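Local coordinates for benzyl alcohol dehydrogenase (Acinetobacter calcoaceticus, PDB 1F8F), which probably catalyses the NAD-dependent oxidation of benzyl alcohols to benzaldehydes, as a zinc-containing member of the medium-chain alcohol dehydrogenases, at residues T41-T46 / N352-D357; A17-Q22 / S143-Y148; E225-L230 / I362-I367. All blocks are in the same frame, centred on the assembly; numbering follows the deposited sequence.

Contact 1: residues T41-T46 / N352-D357; sequences TGMCHT and NQAAID. With ZN (zinc ion), chain B; NAD (nicotinamide-adenine-dinucleotide), chain F; EOH (ethanol), chain G.
M43 reaches helix 351-360 with the end of its side chain alone. Its CE lies 3.4 Å from A354 CB, a tight carbon pair, while SD rests alongside the backbone at A355, 3.5 Å from A355 N. CG stands anti to the backbone N (chi1 -173°) and the chain runs straight until the bend at chi3 (-72°) swings CE to A354 while SD stays at A355. Two alanines suit this place because their small side chains let a long, flexible thioether lie close to the helix.

One residue on, the chain meets the active site. C44 SG binds the zinc at 2.4 Å, and H65 and C173 complete the protein's share of the site; an ethanol oxygen, probably from the crystallisation liquor, is also bound to the metal. C44 also occupies the N-cap of helix 45-51, where its sulfur accepts from T46 N at 3.5 Å. T46 OG1 donates to the ethanol O over 2.6 Å and accepts from NAD O2D at 3.2 Å, so one hydroxyl joins the zinc-bound alcohol to the ribose. H45 ND1 adds a weak bond to O2D, near the plane of its ring. This is the catalytic zinc site characteristic of medium-chain alcohol dehydrogenases.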
loop_
_atom_site.group_PDB
_atom_site.type_symbol
_atom_site.label_atom_id
_atom_site.label_comp_id
_atom_site.label_asym_id
_atom_site.label_seq_id
_atom_site.Cartn_x
_atom_site.Cartn_y
_atom_site.Cartn_z
ATOM N N THR A 41 -10.520 -27.275 -23.978
ATOM C CA THR A 41 -9.594 -27.165 -22.874
ATOM C C THR A 41 -8.204 -26.751 -23.351
ATOM O O THR A 41 -7.646 -27.468 -24.179
ATOM C CB THR A 41 -9.385 -28.507 -22.158
ATOM O OG1 THR A 41 -10.640 -28.980 -21.662
ATOM C CG2 THR A 41 -8.469 -28.435 -20.929
ATOM N N GLY A 42 -7.674 -25.668 -22.787
ATOM C CA GLY A 42 -6.327 -25.256 -23.179
ATOM C C GLY A 42 -5.225 -26.202 -22.764
ATOM O O GLY A 42 -5.392 -26.975 -21.817
ATOM N N MET A 43 -4.063 -26.158 -23.413
ATOM C CA MET A 43 -2.908 -26.972 -23.102
ATOM C C MET A 43 -1.764 -26.055 -22.627
ATOM O O MET A 43 -1.441 -25.045 -23.216
ATOM C CB MET A 43 -2.319 -27.783 -24.263
ATOM C CG MET A 43 -1.216 -28.733 -23.779
ATOM S SD MET A 43 -0.425 -29.547 -25.234
ATOM C CE MET A 43 -1.751 -30.661 -25.692
ATOM N N CYS A 44 -1.140 -26.466 -21.550
ATOM C CA CYS A 44 -0.102 -25.707 -20.854
ATOM C C CYS A 44 1.075 -26.604 -20.556
ATOM O O CYS A 44 1.049 -27.801 -20.291
ATOM C CB CYS A 44 -0.744 -25.068 -19.616
ATOM S SG CYS A 44 0.308 -24.568 -18.251
ATOM N N HIS A 45 2.232 -25.983 -20.515
ATOM C CA HIS A 45 3.532 -26.534 -20.243
ATOM C C HIS A 45 3.518 -27.488 -19.070
ATOM O O HIS A 45 4.039 -28.600 -19.062
ATOM C CB HIS A 45 4.486 -25.325 -20.065
ATOM C CG HIS A 45 5.905 -25.825 -20.064
ATOM N ND1 HIS A 45 6.773 -25.631 -19.012
ATOM C CD2 HIS A 45 6.561 -26.565 -20.998
ATOM C CE1 HIS A 45 7.928 -26.217 -19.293
ATOM N NE2 HIS A 45 7.817 -26.784 -20.485
ATOM N N THR A 46 2.809 -27.071 -18.012
ATOM C CA THR A 46 2.570 -27.833 -16.823
ATOM C C THR A 46 1.921 -29.177 -17.076
ATOM O O THR A 46 2.266 -30.121 -16.328
ATOM C CB THR A 46 1.790 -27.000 -15.782
ATOM O OG1 THR A 46 2.486 -25.750 -15.556
ATOM C CG2 THR A 46 1.740 -27.770 -14.477
ATOM N N ASN A 352 -1.722 -35.340 -28.827
ATOM C CA ASN A 352 -0.279 -35.572 -28.833
ATOM C C ASN A 352 0.559 -34.655 -29.723
ATOM O O ASN A 352 1.731 -34.393 -29.446
ATOM C CB ASN A 352 0.047 -37.003 -29.315
ATOM C CG ASN A 352 -0.287 -37.916 -28.145
ATOM O OD1 ASN A 352 0.356 -37.752 -27.082
ATOM N ND2 ASN A 352 -1.298 -38.737 -28.432
ATOM N N GLN A 353 0.002 -34.180 -30.830
ATOM C CA GLN A 353 0.596 -33.235 -31.743
ATOM C C GLN A 353 0.539 -31.809 -31.161
ATOM O O GLN A 353 1.413 -31.000 -31.407
ATOM C CB GLN A 353 -0.136 -33.141 -33.091
ATOM C CG GLN A 353 0.580 -32.181 -34.044
ATOM C CD GLN A 353 1.731 -32.851 -34.757
ATOM O OE1 GLN A 353 1.438 -33.877 -35.372
ATOM N NE2 GLN A 353 2.933 -32.302 -34.709
ATOM N N ALA A 354 -0.481 -31.569 -30.335
ATOM C CA ALA A 354 -0.555 -30.256 -29.691
ATOM C C ALA A 354 0.632 -30.138 -28.719
ATOM O O ALA A 354 1.274 -29.079 -28.711
ATOM C CB ALA A 354 -1.906 -30.025 -29.055
ATOM N N ALA A 355 1.001 -31.179 -27.996
ATOM C CA ALA A 355 2.177 -31.097 -27.138
ATOM C C ALA A 355 3.455 -30.765 -27.912
ATOM O O ALA A 355 4.163 -29.802 -27.554
ATOM C CB ALA A 355 2.374 -32.348 -26.317
ATOM N N ILE A 356 3.741 -31.477 -28.977
ATOM C CA ILE A 356 4.905 -31.297 -29.815
ATOM C C ILE A 356 5.065 -29.890 -30.339
ATOM O O ILE A 356 6.126 -29.258 -30.259
ATOM C CB ILE A 356 4.834 -32.296 -31.008
ATOM C CG1 ILE A 356 4.925 -33.728 -30.480
ATOM C CG2 ILE A 356 5.910 -32.043 -32.040
ATOM C CD1 ILE A 356 4.671 -34.830 -31.481
ATOM N N ASP A 357 4.018 -29.336 -30.934
ATOM C CA ASP A 357 4.079 -27.982 -31.451
ATOM C C ASP A 357 4.396 -26.956 -30.358
ATOM O O ASP A 357 5.079 -25.974 -30.658
ATOM C CB ASP A 357 2.797 -27.655 -32.195
ATOM C CG ASP A 357 2.498 -28.587 -33.370
ATOM O OD1 ASP A 357 3.346 -29.397 -33.770
ATOM O OD2 ASP A 357 1.372 -28.504 -33.886
HETATM ZN ZN ZN B . -0.929 -23.988 -16.259
HETATM P PA NAD F . 6.050 -21.548 -23.245
HETATM O O1A NAD F . 4.888 -21.199 -24.122
HETATM O O2A NAD F . 6.840 -22.737 -23.596
HETATM O O5B NAD F . 6.951 -20.268 -22.986
HETATM C C5B NAD F . 8.268 -20.112 -22.402
HETATM C C4B NAD F . 9.209 -19.404 -23.365
HETATM O O4B NAD F . 10.557 -19.388 -22.786
HETATM C C3B NAD F . 9.361 -20.011 -24.771
HETATM O O3B NAD F . 8.881 -19.137 -25.784
HETATM C C2B NAD F . 10.857 -20.239 -24.975
HETATM O O2B NAD F . 11.362 -19.864 -26.263
HETATM C C1B NAD F . 11.456 -19.341 -23.879
HETATM N N9A NAD F . 12.780 -19.743 -23.418
HETATM C C8A NAD F . 13.196 -20.958 -22.938
HETATM N N7A NAD F . 14.486 -20.971 -22.600
HETATM C C5A NAD F . 14.919 -19.690 -22.897
HETATM C C6A NAD F . 16.172 -19.060 -22.779
HETATM N N6A NAD F . 17.277 -19.628 -22.304
HETATM N N1A NAD F . 16.253 -17.758 -23.153
HETATM C C2A NAD F . 15.134 -17.140 -23.644
HETATM N N3A NAD F . 13.940 -17.632 -23.786
HETATM C C4A NAD F . 13.892 -18.921 -23.405
HETATM O O3 NAD F . 5.426 -21.742 -21.751
HETATM P PN NAD F . 4.259 -20.874 -21.098
HETATM O O1N NAD F . 4.410 -19.448 -21.443
HETATM O O2N NAD F . 2.961 -21.443 -21.486
HETATM O O5D NAD F . 4.586 -21.165 -19.531
HETATM C C5D NAD F . 5.653 -20.439 -18.898
HETATM C C4D NAD F . 6.176 -21.048 -17.648
HETATM O O4D NAD F . 5.402 -20.663 -16.467
HETATM C C3D NAD F . 6.455 -22.549 -17.513
HETATM O O3D NAD F . 7.535 -22.731 -16.577
HETATM C C2D NAD F . 5.168 -22.993 -16.802
HETATM O O2D NAD F . 5.223 -24.299 -16.251
HETATM C C1D NAD F . 5.178 -21.882 -15.740
HETATM N N1N NAD F . 3.848 -21.716 -15.162
HETATM C C2N NAD F . 3.808 -21.172 -13.919
HETATM C C3N NAD F . 2.573 -20.941 -13.347
HETATM C C7N NAD F . 2.400 -20.298 -11.926
HETATM O O7N NAD F . 1.269 -20.151 -11.465
HETATM N N7N NAD F . 3.578 -19.937 -11.301
HETATM C C4N NAD F . 1.370 -21.234 -14.056
HETATM C C5N NAD F . 1.582 -21.223 -15.452
HETATM C C6N NAD F . 2.782 -21.478 -16.084
HETATM C C1 EOH G . 0.305 -23.949 -13.112
HETATM C C2 EOH G . 1.358 -23.950 -12.085
HETATM O O EOH G . 0.650 -24.265 -14.460
#

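Contact 2: residues A17-Q22 / S143-Y148; sequences ADFELQ and SSFATY
F145 meets F19 in a buried aromatic pair, with no hydrogen bond between the two segments. Along 143-148, S143 comes first, its small hydroxyl bonded in the interior to V62 O and F139 N, and S144 O then accepts from T41 OG1. A weak backbone bond from A146 N back to S144 O, 2.8 Å long, closes an inverse gamma turn centred on F145.

From that turn the F145 ring extends toward F19, its CG anti to the carbonyl carbon (chi1 -64°). The rings form an offset edge-to-face pair, the edge of F145 directed at the face of F19, with planes 87° apart and centroids separated by 5.7 Å. F19 CE1 meets the CD2-CE2 side of the F145 ring, 4.0 Å from F145 CD2 and from F145 CE2. Phenylalanine suits both positions: an edge-to-face pair sets the slightly positive C-H rim of one ring toward the electron-rich face of the other, and neither ring brings a polar atom needing a partner into the interior. After F145, the side chains of A146, T147 and Y148 continue along strand 5-11.

The aromatic pair packs against helix 351-360, where both rings touch I351, and F145 also rests on T41 of strand 33-42. Backbone bonds tie E20, Q22 and F145 to strand 5-11, at V11, A9 and A10 respectively.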
loop_
_atom_site.group_PDB
_atom_site.type_symbol
_atom_site.label_atom_id
_atom_site.label_comp_id
_atom_site.label_asym_id
_atom_site.label_seq_id
_atom_site.Cartn_x
_atom_site.Cartn_y
_atom_site.Cartn_z
ATOM N N ALA A 17 4.359 -41.323 -21.170
ATOM C CA ALA A 17 3.500 -41.944 -22.167
ATOM C C ALA A 17 2.675 -40.921 -22.931
ATOM O O ALA A 17 2.487 -39.787 -22.516
ATOM C CB ALA A 17 2.654 -42.964 -21.424
ATOM N N ASP A 18 2.193 -41.279 -24.110
ATOM C CA ASP A 18 1.348 -40.432 -24.939
ATOM C C ASP A 18 -0.080 -40.431 -24.406
ATOM O O ASP A 18 -0.540 -41.470 -23.927
ATOM C CB ASP A 18 1.292 -41.026 -26.337
ATOM C CG ASP A 18 2.192 -40.499 -27.423
ATOM O OD1 ASP A 18 3.158 -39.743 -27.177
ATOM O OD2 ASP A 18 1.866 -40.863 -28.592
ATOM N N PHE A 19 -0.832 -39.360 -24.582
ATOM C CA PHE A 19 -2.267 -39.383 -24.251
ATOM C C PHE A 19 -2.932 -40.432 -25.171
ATOM O O PHE A 19 -2.632 -40.527 -26.388
ATOM C CB PHE A 19 -2.913 -38.008 -24.473
ATOM C CG PHE A 19 -2.331 -36.854 -23.703
ATOM C CD1 PHE A 19 -2.763 -36.566 -22.403
ATOM C CD2 PHE A 19 -1.311 -36.095 -24.231
ATOM C CE1 PHE A 19 -2.187 -35.535 -21.694
ATOM C CE2 PHE A 19 -0.729 -35.062 -23.494
ATOM C CZ PHE A 19 -1.156 -34.792 -22.223
ATOM N N GLU A 20 -3.887 -41.195 -24.658
ATOM C CA GLU A 20 -4.668 -42.195 -25.369
ATOM C C GLU A 20 -6.136 -41.987 -24.952
ATOM O O GLU A 20 -6.362 -41.773 -23.752
ATOM C CB GLU A 20 -4.355 -43.643 -25.015
ATOM C CG GLU A 20 -2.980 -44.181 -24.753
ATOM C CD GLU A 20 -2.884 -45.384 -23.823
ATOM O OE1 GLU A 20 -3.907 -46.052 -23.505
ATOM O OE2 GLU A 20 -1.742 -45.687 -23.353
ATOM N N LEU A 21 -7.088 -42.095 -25.848
ATOM C CA LEU A 21 -8.487 -41.887 -25.482
ATOM C C LEU A 21 -9.072 -43.148 -24.865
ATOM O O LEU A 21 -8.787 -44.236 -25.383
ATOM C CB LEU A 21 -9.255 -41.405 -26.720
ATOM C CG LEU A 21 -8.960 -39.985 -27.189
ATOM C CD1 LEU A 21 -9.882 -39.528 -28.311
ATOM C CD2 LEU A 21 -8.978 -38.982 -26.040
ATOM N N GLN A 22 -9.802 -43.078 -23.764
ATOM C CA GLN A 22 -10.328 -44.255 -23.085
ATOM C C GLN A 22 -11.780 -44.050 -22.691
ATOM O O GLN A 22 -12.213 -42.900 -22.656
ATOM C CB GLN A 22 -9.493 -44.620 -21.851
ATOM C CG GLN A 22 -8.163 -45.277 -22.053
ATOM C CD GLN A 22 -7.305 -45.661 -20.880
ATOM O OE1 GLN A 22 -7.703 -45.733 -19.707
ATOM N NE2 GLN A 22 -6.021 -45.963 -21.098
ATOM N N SER A 143 -9.401 -31.930 -13.944
ATOM C CA SER A 143 -9.072 -33.083 -14.833
ATOM C C SER A 143 -9.816 -32.845 -16.150
ATOM O O SER A 143 -10.678 -33.616 -16.466
ATOM C CB SER A 143 -9.536 -34.360 -14.126
ATOM O OG SER A 143 -8.462 -35.019 -13.474
ATOM N N SER A 144 -9.616 -31.706 -16.835
ATOM C CA SER A 144 -10.478 -31.405 -17.978
ATOM C C SER A 144 -10.076 -31.895 -19.358
ATOM O O SER A 144 -10.784 -31.482 -20.320
ATOM C CB SER A 144 -10.816 -29.901 -17.922
ATOM O OG SER A 144 -9.591 -29.203 -17.952
ATOM N N PHE A 145 -9.167 -32.868 -19.554
ATOM C CA PHE A 145 -9.068 -33.388 -20.958
ATOM C C PHE A 145 -10.150 -34.476 -21.110
ATOM O O PHE A 145 -9.820 -35.640 -21.293
ATOM C CB PHE A 145 -7.723 -33.849 -21.439
ATOM C CG PHE A 145 -6.629 -32.821 -21.539
ATOM C CD1 PHE A 145 -6.847 -31.579 -22.073
ATOM C CD2 PHE A 145 -5.346 -33.084 -21.086
ATOM C CE1 PHE A 145 -5.864 -30.614 -22.187
ATOM C CE2 PHE A 145 -4.319 -32.172 -21.200
ATOM C CZ PHE A 145 -4.586 -30.928 -21.743
ATOM N N ALA A 146 -11.430 -34.147 -20.990
ATOM C CA ALA A 146 -12.573 -34.973 -21.141
ATOM C C ALA A 146 -13.874 -34.252 -21.508
ATOM O O ALA A 146 -14.122 -33.073 -21.350
ATOM C CB ALA A 146 -12.922 -35.798 -19.897
ATOM N N THR A 147 -14.812 -35.109 -21.995
ATOM C CA THR A 147 -16.106 -34.615 -22.395
ATOM C C THR A 147 -16.835 -34.165 -21.143
ATOM O O THR A 147 -17.819 -33.457 -21.328
ATOM C CB THR A 147 -16.986 -35.637 -23.164
ATOM O OG1 THR A 147 -17.116 -36.840 -22.387
ATOM C CG2 THR A 147 -16.414 -36.004 -24.531
ATOM N N TYR A 148 -16.584 -34.690 -19.955
ATOM C CA TYR A 148 -17.310 -34.228 -18.778
ATOM C C TYR A 148 -16.322 -34.000 -17.635
ATOM O O TYR A 148 -15.338 -34.723 -17.511
ATOM C CB TYR A 148 -18.434 -35.203 -18.366
ATOM C CG TYR A 148 -19.688 -34.905 -19.183
ATOM C CD1 TYR A 148 -19.940 -35.480 -20.444
ATOM C CD2 TYR A 148 -20.634 -34.043 -18.657
ATOM C CE1 TYR A 148 -21.092 -35.146 -21.122
ATOM C CE2 TYR A 148 -21.779 -33.727 -19.334
ATOM C CZ TYR A 148 -22.005 -34.281 -20.584
ATOM O OH TYR A 148 -23.175 -33.903 -21.222
#

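Contact 3: residues E225-L230 / I362-I367; sequences ESRLEL and ITLKPI. With NAD (nicotinamide-adenine-dinucleotide), chain F.
The guanidinium of R227 has L364 CD1 over the centre of one face, 3.9 Å above its plane, and polar groups around its rim. NAD lies at the edge: R227 NH1 donates to NAD O3B of the adenosine ribose at 2.6 Å. R227 NH1 also donates to the phosphate oxygen NAD O1A at 3.1 Å. This second bond is the straighter, 160° against 139°. T363 O is also near the plane at the rim, 3.4 Å from R227 NH2. Outside the two segments, NE is bonded to G361 O. The bonds to O3B, O1A and G361 O hold the group's rotation; arginine suits the place because its N-H groups spread around an edge while its face accepts an apolar neighbour. The positive charge probably helps to balance the diphosphate.

An extended chain from CG to NE carries the group from its helix toward 362-367, and L364 comes from the opposite direction to meet it. L364 also slides past L230, whose CD2 is 4.1 Å from L364 CG. L230 CG is anti to the backbone N (chi1 173°), which sends its branched end toward that leucine.

Both leucines rest on L204 of helix 201-213, so this small apolar cluster joins two helices of the Rossmann fold to the turn after helix 351-360. From there the chain enters strand 365-369, which lies between strands 33-42 and 343-347.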
loop_
_atom_site.group_PDB
_atom_site.type_symbol
_atom_site.label_atom_id
_atom_site.label_comp_id
_atom_site.label_asym_id
_atom_site.label_seq_id
_atom_site.Cartn_x
_atom_site.Cartn_y
_atom_site.Cartn_z
ATOM N N GLU A 225 12.945 -16.616 -32.962
ATOM C CA GLU A 225 12.687 -15.390 -33.671
ATOM C C GLU A 225 11.223 -15.099 -33.976
ATOM O O GLU A 225 10.833 -13.930 -33.941
ATOM C CB GLU A 225 13.388 -15.345 -35.067
ATOM C CG GLU A 225 13.892 -13.987 -35.499
ATOM C CD GLU A 225 14.574 -13.119 -34.451
ATOM O OE1 GLU A 225 15.550 -13.488 -33.779
ATOM O OE2 GLU A 225 14.098 -11.971 -34.298
ATOM N N SER A 226 10.417 -16.104 -34.322
ATOM C CA SER A 226 9.037 -15.894 -34.648
ATOM C C SER A 226 8.251 -15.427 -33.404
ATOM O O SER A 226 7.259 -14.739 -33.585
ATOM C CB SER A 226 8.350 -17.167 -35.192
ATOM O OG SER A 226 8.506 -18.198 -34.187
ATOM N N ARG A 227 8.658 -15.800 -32.209
ATOM C CA ARG A 227 7.944 -15.360 -30.987
ATOM C C ARG A 227 8.254 -13.890 -30.727
ATOM O O ARG A 227 7.451 -13.092 -30.218
ATOM C CB ARG A 227 8.278 -16.296 -29.816
ATOM C CG ARG A 227 7.848 -17.734 -30.018
ATOM C CD ARG A 227 8.032 -18.614 -28.791
ATOM N NE ARG A 227 7.101 -19.718 -28.751
ATOM C CZ ARG A 227 6.487 -20.377 -27.775
ATOM N NH1 ARG A 227 6.613 -20.129 -26.471
ATOM N NH2 ARG A 227 5.647 -21.383 -28.023
ATOM N N LEU A 228 9.458 -13.483 -31.135
ATOM C CA LEU A 228 9.861 -12.081 -31.009
ATOM C C LEU A 228 9.137 -11.255 -32.087
ATOM O O LEU A 228 8.860 -10.076 -31.842
ATOM C CB LEU A 228 11.341 -11.783 -31.123
ATOM C CG LEU A 228 12.374 -12.213 -30.117
ATOM C CD1 LEU A 228 13.794 -11.898 -30.582
ATOM C CD2 LEU A 228 12.199 -11.582 -28.713
ATOM N N GLU A 229 8.798 -11.844 -33.232
ATOM C CA GLU A 229 8.092 -11.025 -34.199
ATOM C C GLU A 229 6.643 -10.775 -33.800
ATOM O O GLU A 229 6.082 -9.719 -34.064
ATOM C CB GLU A 229 8.118 -11.628 -35.636
ATOM C CG GLU A 229 9.536 -12.164 -35.893
ATOM C CD GLU A 229 10.273 -11.202 -36.803
ATOM O OE1 GLU A 229 10.602 -11.535 -37.971
ATOM O OE2 GLU A 229 10.491 -10.051 -36.391
ATOM N N LEU A 230 6.062 -11.776 -33.143
ATOM C CA LEU A 230 4.688 -11.683 -32.688
ATOM C C LEU A 230 4.667 -10.676 -31.548
ATOM O O LEU A 230 3.779 -9.800 -31.482
ATOM C CB LEU A 230 4.115 -13.048 -32.241
ATOM C CG LEU A 230 2.740 -13.125 -31.580
ATOM C CD1 LEU A 230 1.629 -12.645 -32.546
ATOM C CD2 LEU A 230 2.316 -14.526 -31.174
ATOM N N ILE A 362 6.206 -23.399 -32.283
ATOM C CA ILE A 362 5.373 -22.818 -33.339
ATOM C C ILE A 362 3.987 -22.497 -32.787
ATOM O O ILE A 362 3.315 -21.621 -33.315
ATOM C CB ILE A 362 5.172 -23.600 -34.645
ATOM C CG1 ILE A 362 4.748 -25.045 -34.384
ATOM C CG2 ILE A 362 6.390 -23.548 -35.563
ATOM C CD1 ILE A 362 3.244 -25.196 -34.462
ATOM N N THR A 363 3.554 -23.200 -31.753
ATOM C CA THR A 363 2.234 -22.920 -31.187
ATOM C C THR A 363 2.399 -22.362 -29.777
ATOM O O THR A 363 2.871 -23.103 -28.892
ATOM C CB THR A 363 1.365 -24.189 -31.138
ATOM O OG1 THR A 363 1.053 -24.583 -32.491
ATOM C CG2 THR A 363 0.063 -24.001 -30.394
ATOM N N LEU A 364 1.868 -21.156 -29.613
ATOM C CA LEU A 364 1.917 -20.432 -28.353
ATOM C C LEU A 364 0.951 -21.032 -27.324
ATOM O O LEU A 364 1.362 -21.368 -26.226
ATOM C CB LEU A 364 1.596 -18.949 -28.463
ATOM C CG LEU A 364 2.636 -17.933 -28.924
ATOM C CD1 LEU A 364 3.656 -17.681 -27.819
ATOM C CD2 LEU A 364 3.351 -18.386 -30.194
ATOM N N LYS A 365 -0.307 -21.123 -27.694
ATOM C CA LYS A 365 -1.352 -21.690 -26.846
ATOM C C LYS A 365 -2.313 -22.618 -27.585
ATOM O O LYS A 365 -3.350 -22.178 -28.076
ATOM C CB LYS A 365 -2.139 -20.534 -26.146
ATOM C CG LYS A 365 -3.385 -20.944 -25.397
ATOM C CD LYS A 365 -3.068 -21.954 -24.276
ATOM C CE LYS A 365 -2.180 -21.365 -23.189
ATOM N NZ LYS A 365 -1.819 -22.384 -22.132
ATOM N N PRO A 366 -2.114 -23.911 -27.505
ATOM C CA PRO A 366 -3.070 -24.895 -28.077
ATOM C C PRO A 366 -4.354 -24.980 -27.289
ATOM O O PRO A 366 -4.394 -24.742 -26.067
ATOM C CB PRO A 366 -2.310 -26.201 -28.050
ATOM C CG PRO A 366 -0.926 -25.956 -27.485
ATOM C CD PRO A 366 -0.969 -24.585 -26.829
ATOM N N ILE A 367 -5.482 -25.304 -27.899
ATOM C CA ILE A 367 -6.815 -25.511 -27.364
ATOM C C ILE A 367 -7.439 -26.769 -27.976
ATOM O O ILE A 367 -7.464 -26.952 -29.199
ATOM C CB ILE A 367 -7.807 -24.366 -27.501
ATOM C CG1 ILE A 367 -7.270 -23.050 -26.909
ATOM C CG2 ILE A 367 -9.092 -24.753 -26.741
ATOM C CD1 ILE A 367 -8.243 -21.888 -26.819
HETATM P PA NAD F . 6.050 -21.548 -23.245
HETATM O O1A NAD F . 4.888 -21.199 -24.122
HETATM O O2A NAD F . 6.840 -22.737 -23.596
HETATM O O5B NAD F . 6.951 -20.268 -22.986
HETATM C C5B NAD F . 8.268 -20.112 -22.402
HETATM C C4B NAD F . 9.209 -19.404 -23.365
HETATM O O4B NAD F . 10.557 -19.388 -22.786
HETATM C C3B NAD F . 9.361 -20.011 -24.771
HETATM O O3B NAD F . 8.881 -19.137 -25.784
HETATM C C2B NAD F . 10.857 -20.239 -24.975
HETATM O O2B NAD F . 11.362 -19.864 -26.263
HETATM C C1B NAD F . 11.456 -19.341 -23.879
HETATM N N9A NAD F . 12.780 -19.743 -23.418
HETATM C C8A NAD F . 13.196 -20.958 -22.938
HETATM N N7A NAD F . 14.486 -20.971 -22.600
HETATM C C5A NAD F . 14.919 -19.690 -22.897
HETATM C C6A NAD F . 16.172 -19.060 -22.779
HETATM N N6A NAD F . 17.277 -19.628 -22.304
HETATM N N1A NAD F . 16.253 -17.758 -23.153
HETATM C C2A NAD F . 15.134 -17.140 -23.644
HETATM N N3A NAD F . 13.940 -17.632 -23.786
HETATM C C4A NAD F . 13.892 -18.921 -23.405
HETATM O O3 NAD F . 5.426 -21.742 -21.751
HETATM P PN NAD F . 4.259 -20.874 -21.098
HETATM O O1N NAD F . 4.410 -19.448 -21.443
HETATM O O2N NAD F . 2.961 -21.443 -21.486
HETATM O O5D NAD F . 4.586 -21.165 -19.531
HETATM C C5D NAD F . 5.653 -20.439 -18.898
HETATM C C4D NAD F . 6.176 -21.048 -17.648
HETATM O O4D NAD F . 5.402 -20.663 -16.467
HETATM C C3D NAD F . 6.455 -22.549 -17.513
HETATM O O3D NAD F . 7.535 -22.731 -16.577
HETATM C C2D NAD F . 5.168 -22.993 -16.802
HETATM O O2D NAD F . 5.223 -24.299 -16.251
HETATM C C1D NAD F . 5.178 -21.882 -15.740
HETATM N N1N NAD F . 3.848 -21.716 -15.162
HETATM C C2N NAD F . 3.808 -21.172 -13.919
HETATM C C3N NAD F . 2.573 -20.941 -13.347
HETATM C C7N NAD F . 2.400 -20.298 -11.926
HETATM O O7N NAD F . 1.269 -20.151 -11.465
HETATM N N7N NAD F . 3.578 -19.937 -11.301
HETATM C C4N NAD F . 1.370 -21.234 -14.056
HETATM C C5N NAD F . 1.582 -21.223 -15.452
HETATM C C6N NAD F . 2.782 -21.478 -16.084
#

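The centres of contacts 1 and 3 are about 13 Å apart, and both touch NAD; just past the end of strand 33-42, M43 N bonds to P366 O of neighbouring strand 365-369, and M43 O to the K365 side chain. Contact 2 bonds to contact 1 through F19 O and N352 ND2; its centre is about 12 Å from that of contact 1 and about 25 Å from that of contact 3. Along the chain, contact 1 alternates with both others, and contact 2 closes before contact 3 opens. The C-terminal part of the chain thus packs beside the segment bearing zinc ligand C44 and, through 362-364, against the Rossmann helices, consistent with a place where the two domains meet.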